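Local coordinates for beta-fructofuranosidase (PDB 6NOB), which probably hydrolyses terminal beta-fructofuranosides such as sucrose, as a member of glycoside hydrolase family 32, at residues G509-Y521 and F607-A619. Sequence-based numbering, arbitrary orientation.
Sequences GDMVVTAPGNAYY and FQGADGDGELRIA
A610 meets N518 first: its carbonyl O takes an in-plane bond from ND2 of N518 (3.0 Å), pinning the turn at 516-518 to the loop before strand 614-619. At D613 the carboxylate OD1 accepts a hydrogen bond from the backbone N-H of G517 on its anti side, 24° out of plane. G614 starts the antiparallel ladder, its N giving a hydrogen bond to A515 O, which also accepts one from the N-H of N518. Its CA lies 3.4 Å from N518 OD1, where a side chain would clash. E615 sets OE1 against CG1 of V512 (3.3 Å), and a water links OE1 to T514 OG1. L616 exchanges two backbone bonds with V513, while its CB packs obliquely against the ring of Y520 at CE2 (4.2 Å); the hydroxyl beyond is tied to L536 O. R617 runs out with CG opposite its backbone N (chi1 -167°) and bends at chi3, which lays its guanidinium beside V512, CG2 over one face. NH1 makes a salt bridge to D510 OD2, in plane at 2.9 Å and nearly straight at 167°, and a second to D507, while NE and NH2 grip E615 OE2 in another, side-on from above its carboxylate plane. A leucine in place of R617 would probably leave the carboxylates of D510 and E615 without their shared positive mate. I618 pairs with M511 through two backbone bonds. In this beta-sandwich, characteristic of the C-terminal domain of family 32 enzymes, strand 614-620 lies between 510-515 and 532-540; V513 and I618 face strand 624-632 of the other sheet, to which the chain returns in strand 519-526.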
loop_
_atom_site.group_PDB
_atom_site.type_symbol
_atom_site.label_atom_id
_atom_site.label_comp_id
_atom_site.label_asym_id
_atom_site.label_seq_id
_atom_site.Cartn_x
_atom_site.Cartn_y
_atom_site.Cartn_z
ATOM N N GLY A 509 -7.875 -34.334 20.558
ATOM C CA GLY A 509 -7.635 -33.036 21.149
ATOM C C GLY A 509 -7.399 -31.916 20.161
ATOM O O GLY A 509 -7.624 -30.749 20.504
ATOM N N ASP A 510 -6.950 -32.227 18.949
ATOM C CA ASP A 510 -6.792 -31.229 17.902
ATOM C C ASP A 510 -8.090 -31.082 17.120
ATOM O O ASP A 510 -8.750 -32.074 16.796
ATOM C CB ASP A 510 -5.660 -31.618 16.946
ATOM C CG ASP A 510 -4.301 -31.144 17.421
ATOM O OD1 ASP A 510 -4.228 -30.502 18.487
ATOM O OD2 ASP A 510 -3.302 -31.410 16.722
ATOM N N MET A 511 -8.454 -29.840 16.826
ATOM C CA MET A 511 -9.523 -29.542 15.881
ATOM C C MET A 511 -8.889 -29.225 14.534
ATOM O O MET A 511 -7.987 -28.383 14.452
ATOM C CB MET A 511 -10.382 -28.374 16.366
ATOM C CG MET A 511 -11.049 -28.616 17.713
ATOM S SD MET A 511 -12.188 -27.302 18.189
ATOM C CE MET A 511 -12.694 -27.860 19.817
ATOM N N VAL A 512 -9.343 -29.909 13.487
ATOM C CA VAL A 512 -8.708 -29.854 12.175
ATOM C C VAL A 512 -9.739 -29.416 11.145
ATOM O O VAL A 512 -10.868 -29.922 11.130
ATOM C CB VAL A 512 -8.088 -31.211 11.789
ATOM C CG1 VAL A 512 -7.448 -31.135 10.413
ATOM C CG2 VAL A 512 -7.067 -31.646 12.832
ATOM N N VAL A 513 -9.348 -28.474 10.289
ATOM C CA VAL A 513 -10.166 -28.004 9.177
ATOM C C VAL A 513 -9.310 -28.046 7.919
ATOM O O VAL A 513 -8.237 -27.431 7.875
ATOM C CB VAL A 513 -10.708 -26.584 9.413
ATOM C CG1 VAL A 513 -11.298 -26.021 8.128
ATOM C CG2 VAL A 513 -11.749 -26.587 10.519
ATOM N N THR A 514 -9.775 -28.770 6.902
ATOM C CA THR A 514 -9.096 -28.793 5.613
ATOM C C THR A 514 -9.511 -27.577 4.795
ATOM O O THR A 514 -10.704 -27.306 4.630
ATOM C CB THR A 514 -9.415 -30.080 4.852
ATOM O OG1 THR A 514 -8.998 -31.211 5.625
ATOM C CG2 THR A 514 -8.693 -30.101 3.512
ATOM N N ALA A 515 -8.523 -26.844 4.281
ATOM C CA ALA A 515 -8.785 -25.597 3.579
ATOM C C ALA A 515 -8.628 -25.802 2.081
ATOM O O ALA A 515 -7.493 -25.957 1.605
ATOM C CB ALA A 515 -7.840 -24.504 4.066
ATOM N N PRO A 516 -9.710 -25.796 1.303
ATOM C CA PRO A 516 -9.577 -25.973 -0.152
ATOM C C PRO A 516 -8.841 -24.794 -0.772
ATOM O O PRO A 516 -9.158 -23.635 -0.497
ATOM C CB PRO A 516 -11.029 -26.053 -0.641
ATOM C CG PRO A 516 -11.854 -26.300 0.592
ATOM C CD PRO A 516 -11.114 -25.646 1.714
ATOM N N GLY A 517 -7.852 -25.101 -1.609
ATOM C CA GLY A 517 -7.056 -24.067 -2.240
ATOM C C GLY A 517 -6.206 -23.247 -1.298
ATOM O O GLY A 517 -5.666 -22.217 -1.715
ATOM N N ASN A 518 -6.075 -23.674 -0.039
ATOM C CA ASN A 518 -5.286 -22.974 0.979
ATOM C C ASN A 518 -5.713 -21.514 1.123
ATOM O O ASN A 518 -4.886 -20.620 1.310
ATOM C CB ASN A 518 -3.787 -23.074 0.691
ATOM C CG ASN A 518 -2.959 -23.104 1.960
ATOM O OD1 ASN A 518 -3.475 -22.849 3.050
ATOM N ND2 ASN A 518 -1.673 -23.422 1.830
ATOM N N ALA A 519 -7.020 -21.272 1.043
ATOM C CA ALA A 519 -7.587 -19.946 1.256
ATOM C C ALA A 519 -8.843 -20.110 2.093
ATOM O O ALA A 519 -9.816 -20.714 1.633
ATOM C CB ALA A 519 -7.904 -19.253 -0.072
ATOM N N TYR A 520 -8.827 -19.580 3.315
ATOM C CA TYR A 520 -9.922 -19.819 4.244
ATOM C C TYR A 520 -10.080 -18.641 5.194
ATOM O O TYR A 520 -9.215 -17.769 5.300
ATOM C CB TYR A 520 -9.702 -21.109 5.044
ATOM C CG TYR A 520 -8.510 -21.061 5.977
ATOM C CD1 TYR A 520 -7.241 -21.408 5.530
ATOM C CD2 TYR A 520 -8.653 -20.671 7.304
ATOM C CE1 TYR A 520 -6.146 -21.371 6.378
ATOM C CE2 TYR A 520 -7.566 -20.626 8.157
ATOM C CZ TYR A 520 -6.316 -20.980 7.690
ATOM O OH TYR A 520 -5.231 -20.940 8.537
ATOM N N TYR A 521 -11.207 -18.647 5.900
ATOM C CA TYR A 521 -11.492 -17.729 6.990
ATOM C C TYR A 521 -11.810 -18.553 8.229
ATOM O O TYR A 521 -12.440 -19.611 8.130
ATOM C CB TYR A 521 -12.667 -16.804 6.628
ATOM C CG TYR A 521 -13.396 -16.195 7.808
ATOM C CD1 TYR A 521 -14.478 -16.842 8.395
ATOM C CD2 TYR A 521 -13.013 -14.964 8.321
ATOM C CE1 TYR A 521 -15.145 -16.287 9.470
ATOM C CE2 TYR A 521 -13.677 -14.401 9.391
ATOM C CZ TYR A 521 -14.740 -15.066 9.963
ATOM O OH TYR A 521 -15.400 -14.508 11.033
ATOM N N PHE A 607 3.238 -14.972 3.978
ATOM C CA PHE A 607 3.700 -16.323 4.292
ATOM C C PHE A 607 3.204 -17.253 3.195
ATOM O O PHE A 607 2.006 -17.541 3.128
ATOM C CB PHE A 607 3.204 -16.776 5.659
ATOM C CG PHE A 607 3.686 -18.145 6.043
ATOM C CD1 PHE A 607 2.941 -19.271 5.731
ATOM C CD2 PHE A 607 4.897 -18.307 6.695
ATOM C CE1 PHE A 607 3.391 -20.533 6.072
ATOM C CE2 PHE A 607 5.351 -19.566 7.041
ATOM C CZ PHE A 607 4.597 -20.680 6.730
ATOM N N GLN A 608 4.122 -17.736 2.360
ATOM C CA GLN A 608 3.766 -18.587 1.226
ATOM C C GLN A 608 3.404 -19.982 1.720
ATOM O O GLN A 608 4.277 -20.794 2.032
ATOM C CB GLN A 608 4.914 -18.645 0.225
ATOM C CG GLN A 608 4.592 -19.437 -1.030
ATOM C CD GLN A 608 3.428 -18.843 -1.803
ATOM O OE1 GLN A 608 3.521 -17.736 -2.332
ATOM N NE2 GLN A 608 2.323 -19.580 -1.871
ATOM N N GLY A 609 2.107 -20.269 1.790
ATOM C CA GLY A 609 1.672 -21.622 2.051
ATOM C C GLY A 609 1.838 -22.509 0.835
ATOM O O GLY A 609 1.975 -22.046 -0.298
ATOM N N ALA A 610 1.837 -23.817 1.079
ATOM C CA ALA A 610 1.995 -24.772 -0.008
ATOM C C ALA A 610 0.840 -24.655 -0.997
ATOM O O ALA A 610 -0.284 -24.291 -0.635
ATOM C CB ALA A 610 2.076 -26.196 0.541
ATOM N N ASP A 611 1.130 -24.951 -2.262
ATOM C CA ASP A 611 0.088 -24.947 -3.278
ATOM C C ASP A 611 -0.879 -26.099 -3.042
ATOM O O ASP A 611 -0.524 -27.135 -2.472
ATOM C CB ASP A 611 0.696 -25.048 -4.677
ATOM C CG ASP A 611 -0.180 -24.407 -5.740
ATOM O OD1 ASP A 611 -0.862 -23.404 -5.434
ATOM O OD2 ASP A 611 -0.188 -24.906 -6.884
ATOM N N GLY A 612 -2.119 -25.909 -3.482
ATOM C CA GLY A 612 -3.141 -26.911 -3.262
ATOM C C GLY A 612 -3.913 -26.662 -1.984
ATOM O O GLY A 612 -4.216 -25.514 -1.654
ATOM N N ASP A 613 -4.221 -27.724 -1.249
ATOM C CA ASP A 613 -5.036 -27.596 -0.051
ATOM C C ASP A 613 -4.182 -27.229 1.158
ATOM O O ASP A 613 -3.009 -27.600 1.255
ATOM C CB ASP A 613 -5.790 -28.896 0.224
ATOM C CG ASP A 613 -6.896 -29.152 -0.784
ATOM O OD1 ASP A 613 -7.235 -28.224 -1.549
ATOM O OD2 ASP A 613 -7.421 -30.287 -0.809
ATOM N N GLY A 614 -4.793 -26.487 2.081
ATOM C CA GLY A 614 -4.192 -26.164 3.352
ATOM C C GLY A 614 -4.853 -26.906 4.500
ATOM O O GLY A 614 -5.633 -27.841 4.311
ATOM N N GLU A 615 -4.524 -26.466 5.713
ATOM C CA GLU A 615 -5.069 -27.090 6.911
ATOM C C GLU A 615 -4.948 -26.126 8.082
ATOM O O GLU A 615 -3.911 -25.481 8.260
ATOM C CB GLU A 615 -4.355 -28.409 7.232
ATOM C CG GLU A 615 -4.544 -28.893 8.666
ATOM C CD GLU A 615 -4.220 -30.368 8.841
ATOM O OE1 GLU A 615 -4.914 -31.207 8.226
ATOM O OE2 GLU A 615 -3.280 -30.689 9.598
ATOM N N LEU A 616 -6.016 -26.034 8.869
ATOM C CA LEU A 616 -6.043 -25.261 10.103
ATOM C C LEU A 616 -6.138 -26.219 11.279
ATOM O O LEU A 616 -6.995 -27.109 11.291
ATOM C CB LEU A 616 -7.224 -24.288 10.116
ATOM C CG LEU A 616 -7.539 -23.629 11.458
ATOM C CD1 LEU A 616 -6.423 -22.675 11.866
ATOM C CD2 LEU A 616 -8.876 -22.909 11.398
ATOM N N ARG A 617 -5.261 -26.040 12.264
ATOM C CA ARG A 617 -5.183 -26.927 13.416
ATOM C C ARG A 617 -5.269 -26.089 14.681
ATOM O O ARG A 617 -4.539 -25.103 14.824
ATOM C CB ARG A 617 -3.887 -27.745 13.388
ATOM C CG ARG A 617 -3.843 -28.905 14.364
ATOM C CD ARG A 617 -2.730 -29.881 14.004
ATOM N NE ARG A 617 -3.067 -30.695 12.839
ATOM C CZ ARG A 617 -3.523 -31.943 12.906
ATOM N NH1 ARG A 617 -3.697 -32.526 14.086
ATOM N NH2 ARG A 617 -3.805 -32.608 11.794
ATOM N N ILE A 618 -6.164 -26.472 15.591
ATOM C CA ILE A 618 -6.461 -25.691 16.785
ATOM C C ILE A 618 -6.379 -26.600 18.002
ATOM O O ILE A 618 -6.963 -27.689 18.010
ATOM C CB ILE A 618 -7.850 -25.027 16.705
ATOM C CG1 ILE A 618 -7.959 -24.166 15.447
ATOM C CG2 ILE A 618 -8.120 -24.192 17.948
ATOM C CD1 ILE A 618 -9.381 -23.864 15.049
ATOM N N ALA A 619 -5.658 -26.149 19.026
ATOM C CA ALA A 619 -5.548 -26.870 20.282
ATOM C C ALA A 619 -5.351 -25.864 21.404
ATOM O O ALA A 619 -4.722 -24.819 21.216
ATOM C CB ALA A 619 -4.393 -27.877 20.264
HETATM O O HOH W 1 -6.015 -31.645 5.774
HETATM O O HOH W 2 -3.026 -24.004 5.562
#